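Serine protease inhibitor (PDB 3STO) probably inhibits serine proteases, as a schistosome member of the serpin family. Local coordinates at residues A[294-299]-A[375-380]. Numbering follows the deposited sequence.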
ATOM      1  N   ARG A 294     -23.539   4.469  -5.979  1.00 20.52           N
ATOM      2  CA  ARG A 294     -22.900   5.385  -6.923  1.00 16.86           C
ATOM      3  C   ARG A 294     -21.504   5.664  -6.477  1.00 15.82           C
ATOM      4  O   ARG A 294     -21.254   5.947  -5.310  1.00 18.25           O
ATOM      5  CB  ARG A 294     -23.655   6.699  -7.033  1.00 25.91           C
ATOM      6  CG  ARG A 294     -25.130   6.537  -7.279  1.00 30.62           C
ATOM      7  CD  ARG A 294     -25.679   7.819  -7.816  1.00 27.56           C
ATOM      8  NE  ARG A 294     -27.120   7.799  -7.827  1.00 26.37           N
ATOM      9  CZ  ARG A 294     -27.858   8.784  -7.356  1.00 33.23           C
ATOM     10  NH1 ARG A 294     -27.266   9.855  -6.845  1.00 44.76           N
ATOM     11  NH2 ARG A 294     -29.174   8.705  -7.407  1.00 37.56           N
ATOM     12  N   LEU A 295     -20.599   5.636  -7.431  1.00 14.52           N
ATOM     13  CA  LEU A 295     -19.195   5.633  -7.123  1.00 19.57           C
ATOM     14  C   LEU A 295     -18.478   6.352  -8.257  1.00 18.85           C
ATOM     15  O   LEU A 295     -18.602   5.970  -9.415  1.00 19.65           O
ATOM     16  CB  LEU A 295     -18.690   4.170  -6.970  1.00 13.67           C
ATOM     17  CG  LEU A 295     -17.221   3.910  -6.613  1.00 25.75           C
ATOM     18  CD1 LEU A 295     -16.902   4.476  -5.215  1.00 20.66           C
ATOM     19  CD2 LEU A 295     -16.811   2.412  -6.693  1.00 16.77           C
ATOM     20  N   PRO A 296     -17.691   7.380  -7.913  1.00 25.60           N
ATOM     21  CA  PRO A 296     -16.858   8.068  -8.907  1.00 25.43           C
ATOM     22  C   PRO A 296     -15.811   7.132  -9.567  1.00 25.60           C
ATOM     23  O   PRO A 296     -15.234   6.247  -8.924  1.00 21.06           O
ATOM     24  CB  PRO A 296     -16.152   9.157  -8.067  1.00 20.39           C
ATOM     25  CG  PRO A 296     -16.891   9.209  -6.787  1.00 19.25           C
ATOM     26  CD  PRO A 296     -17.451   7.878  -6.545  1.00 17.22           C
ATOM     27  N   LYS A 297     -15.564   7.327 -10.852  1.00 21.83           N
ATOM     28  CA  LYS A 297     -14.408   6.714 -11.450  1.00 24.82           C
ATOM     29  C   LYS A 297     -13.247   7.697 -11.253  1.00 32.03           C
ATOM     30  O   LYS A 297     -13.401   8.893 -11.409  1.00 28.65           O
ATOM     31  CB  LYS A 297     -14.634   6.378 -12.914  1.00 23.44           C
ATOM     32  CG  LYS A 297     -14.628   7.525 -13.815  1.00 38.58           C
ATOM     33  CD  LYS A 297     -15.106   7.089 -15.199  1.00 50.71           C
ATOM     34  CE  LYS A 297     -14.377   5.847 -15.679  1.00 41.69           C
ATOM     35  NZ  LYS A 297     -14.648   5.593 -17.143  1.00 50.03           N
ATOM     36  N   PHE A 298     -12.098   7.187 -10.832  1.00 31.33           N
ATOM     37  CA  PHE A 298     -10.956   8.044 -10.551  1.00 29.11           C
ATOM     38  C   PHE A 298      -9.654   7.274 -10.604  1.00 33.63           C
ATOM     39  O   PHE A 298      -9.617   6.019 -10.603  1.00 27.18           O
ATOM     40  CB  PHE A 298     -11.088   8.703  -9.174  1.00 26.99           C
ATOM     41  CG  PHE A 298     -11.120   7.727  -8.030  1.00 30.15           C
ATOM     42  CD1 PHE A 298     -12.304   7.098  -7.670  1.00 23.12           C
ATOM     43  CD2 PHE A 298      -9.968   7.428  -7.324  1.00 29.00           C
ATOM     44  CE1 PHE A 298     -12.326   6.191  -6.611  1.00 32.61           C
ATOM     45  CE2 PHE A 298      -9.984   6.504  -6.265  1.00 24.98           C
ATOM     46  CZ  PHE A 298     -11.165   5.891  -5.916  1.00 34.47           C
ATOM     47  N   THR A 299      -8.571   8.031 -10.656  1.00 27.02           N
ATOM     48  CA  THR A 299      -7.292   7.411 -10.424  1.00 39.14           C
ATOM     49  C   THR A 299      -6.390   8.286  -9.590  1.00 30.27           C
ATOM     50  O   THR A 299      -6.152   9.439  -9.946  1.00 33.91           O
ATOM     51  CB  THR A 299      -6.624   6.914 -11.729  1.00 39.91           C
ATOM     52  OG1 THR A 299      -5.231   7.224 -11.708  1.00 42.35           O
ATOM     53  CG2 THR A 299      -7.274   7.502 -12.938  1.00 16.93           C
ATOM     54  N   PHE A 375     -26.268   4.059  -1.394  1.00 22.69           N
ATOM     55  CA  PHE A 375     -24.877   4.277  -1.004  1.00 24.53           C
ATOM     56  C   PHE A 375     -24.281   5.129  -2.095  1.00 18.16           C
ATOM     57  O   PHE A 375     -23.748   4.606  -3.083  1.00 19.41           O
ATOM     58  CB  PHE A 375     -24.120   2.946  -0.876  1.00 20.71           C
ATOM     59  CG  PHE A 375     -22.860   3.034  -0.070  1.00 14.80           C
ATOM     60  CD1 PHE A 375     -22.900   2.894   1.292  1.00 16.51           C
ATOM     61  CD2 PHE A 375     -21.623   3.237  -0.690  1.00 13.42           C
ATOM     62  CE1 PHE A 375     -21.731   2.962   2.034  1.00 15.79           C
ATOM     63  CE2 PHE A 375     -20.460   3.314   0.040  1.00 10.67           C
ATOM     64  CZ  PHE A 375     -20.506   3.188   1.403  1.00 12.02           C
ATOM     65  N   HIS A 376     -24.395   6.441  -1.927  1.00 13.03           N
ATOM     66  CA  HIS A 376     -24.033   7.372  -2.989  1.00 17.27           C
ATOM     67  C   HIS A 376     -22.785   8.153  -2.612  1.00 13.03           C
ATOM     68  O   HIS A 376     -22.804   8.955  -1.698  1.00 12.48           O
ATOM     69  CB  HIS A 376     -25.211   8.301  -3.295  1.00 15.68           C
ATOM     70  CG  HIS A 376     -26.404   7.583  -3.823  1.00 29.57           C
ATOM     71  ND1 HIS A 376     -27.625   8.196  -3.995  1.00 27.43           N
ATOM     72  CD2 HIS A 376     -26.564   6.300  -4.226  1.00 27.85           C
ATOM     73  CE1 HIS A 376     -28.489   7.320  -4.468  1.00 26.72           C
ATOM     74  NE2 HIS A 376     -27.867   6.159  -4.621  1.00 32.52           N
ATOM     75  N   VAL A 377     -21.687   7.872  -3.306  1.00 19.94           N
ATOM     76  CA  VAL A 377     -20.377   8.348  -2.870  1.00 13.44           C
ATOM     77  C   VAL A 377     -20.199   9.748  -3.473  1.00 20.00           C
ATOM     78  O   VAL A 377     -19.613   9.902  -4.531  1.00 21.51           O
ATOM     79  CB  VAL A 377     -19.226   7.325  -3.246  1.00 16.88           C
ATOM     80  CG1 VAL A 377     -17.870   7.811  -2.807  1.00 14.35           C
ATOM     81  CG2 VAL A 377     -19.489   5.954  -2.644  1.00 10.68           C
ATOM     82  N   THR A 378     -20.739  10.756  -2.791  1.00 14.78           N
ATOM     83  CA  THR A 378     -20.828  12.105  -3.340  1.00 21.12           C
ATOM     84  C   THR A 378     -20.007  13.143  -2.558  1.00 21.00           C
ATOM     85  O   THR A 378     -20.089  14.347  -2.831  1.00 27.14           O
ATOM     86  CB  THR A 378     -22.320  12.591  -3.355  1.00 16.06           C
ATOM     87  OG1 THR A 378     -22.855  12.480  -2.038  1.00 20.70           O
ATOM     88  CG2 THR A 378     -23.152  11.756  -4.270  1.00 14.12           C
ATOM     89  N   HIS A 379     -19.241  12.674  -1.580  1.00 15.19           N
ATOM     90  CA  HIS A 379     -18.414  13.517  -0.723  1.00 19.36           C
ATOM     91  C   HIS A 379     -17.207  12.651  -0.264  1.00 19.05           C
ATOM     92  O   HIS A 379     -17.207  11.439  -0.506  1.00 17.56           O
ATOM     93  CB  HIS A 379     -19.249  14.081   0.458  1.00 13.80           C
ATOM     94  CG  HIS A 379     -20.066  13.056   1.183  1.00 14.20           C
ATOM     95  ND1 HIS A 379     -19.706  12.544   2.410  1.00 18.59           N
ATOM     96  CD2 HIS A 379     -21.247  12.454   0.858  1.00 15.71           C
ATOM     97  CE1 HIS A 379     -20.625  11.678   2.811  1.00 18.85           C
ATOM     98  NE2 HIS A 379     -21.574  11.615   1.892  1.00 17.32           N
ATOM     99  N   PRO A 380     -16.183  13.258   0.373  1.00 19.73           N
ATOM    100  CA  PRO A 380     -14.931  12.517   0.689  1.00 21.75           C
ATOM    101  C   PRO A 380     -15.117  11.218   1.484  1.00 18.79           C
ATOM    102  O   PRO A 380     -15.932  11.098   2.400  1.00 16.17           O
ATOM    103  CB  PRO A 380     -14.095  13.544   1.475  1.00 12.21           C
ATOM    104  CG  PRO A 380     -14.579  14.894   0.886  1.00 17.76           C
ATOM    105  CD  PRO A 380     -16.077  14.690   0.747  1.00 18.42           C
TER
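R294 and H376 sit opposite each other as a parallel bridge pair, and two backbone hydrogen bonds engage both the N and the O of R294: its N donates to F375 O at 2.9 Å, and its O accepts from V377 N at 2.8 Å. On one face of the sheet the side chains of R294 and H376 stack. The R294 guanidinium lies flat over the H376 ring, centres 3.6 Å apart and planes at 18°, with R294 CZ 3.3 Å from H376 CE1. With CG beside the backbone N (chi1 -50°) and the chain extended from CG to NE, the arginine passes slantwise over the face of the imidazole, CG near CD2 and CZ above CE1, so that its CD also makes a CH-pi contact over the ring. Outside partners hold both groups: E210 forms a salt bridge with R294 NH1, and S292 a hydrogen bond with H376 NE2. V377, centre of an inverse gamma turn, meets L295 CD1 through CG2 at 3.9 Å, while its CG1 lies 3.8 Å from P296 CD. The pairing thus joins strand 373-376 to the long strand 287-305 of the serpin fold just before the chain turns away. A cationic guanidinium against its face would be expected to bias H376 toward the neutral imidazole, an effect that E210 probably tempers.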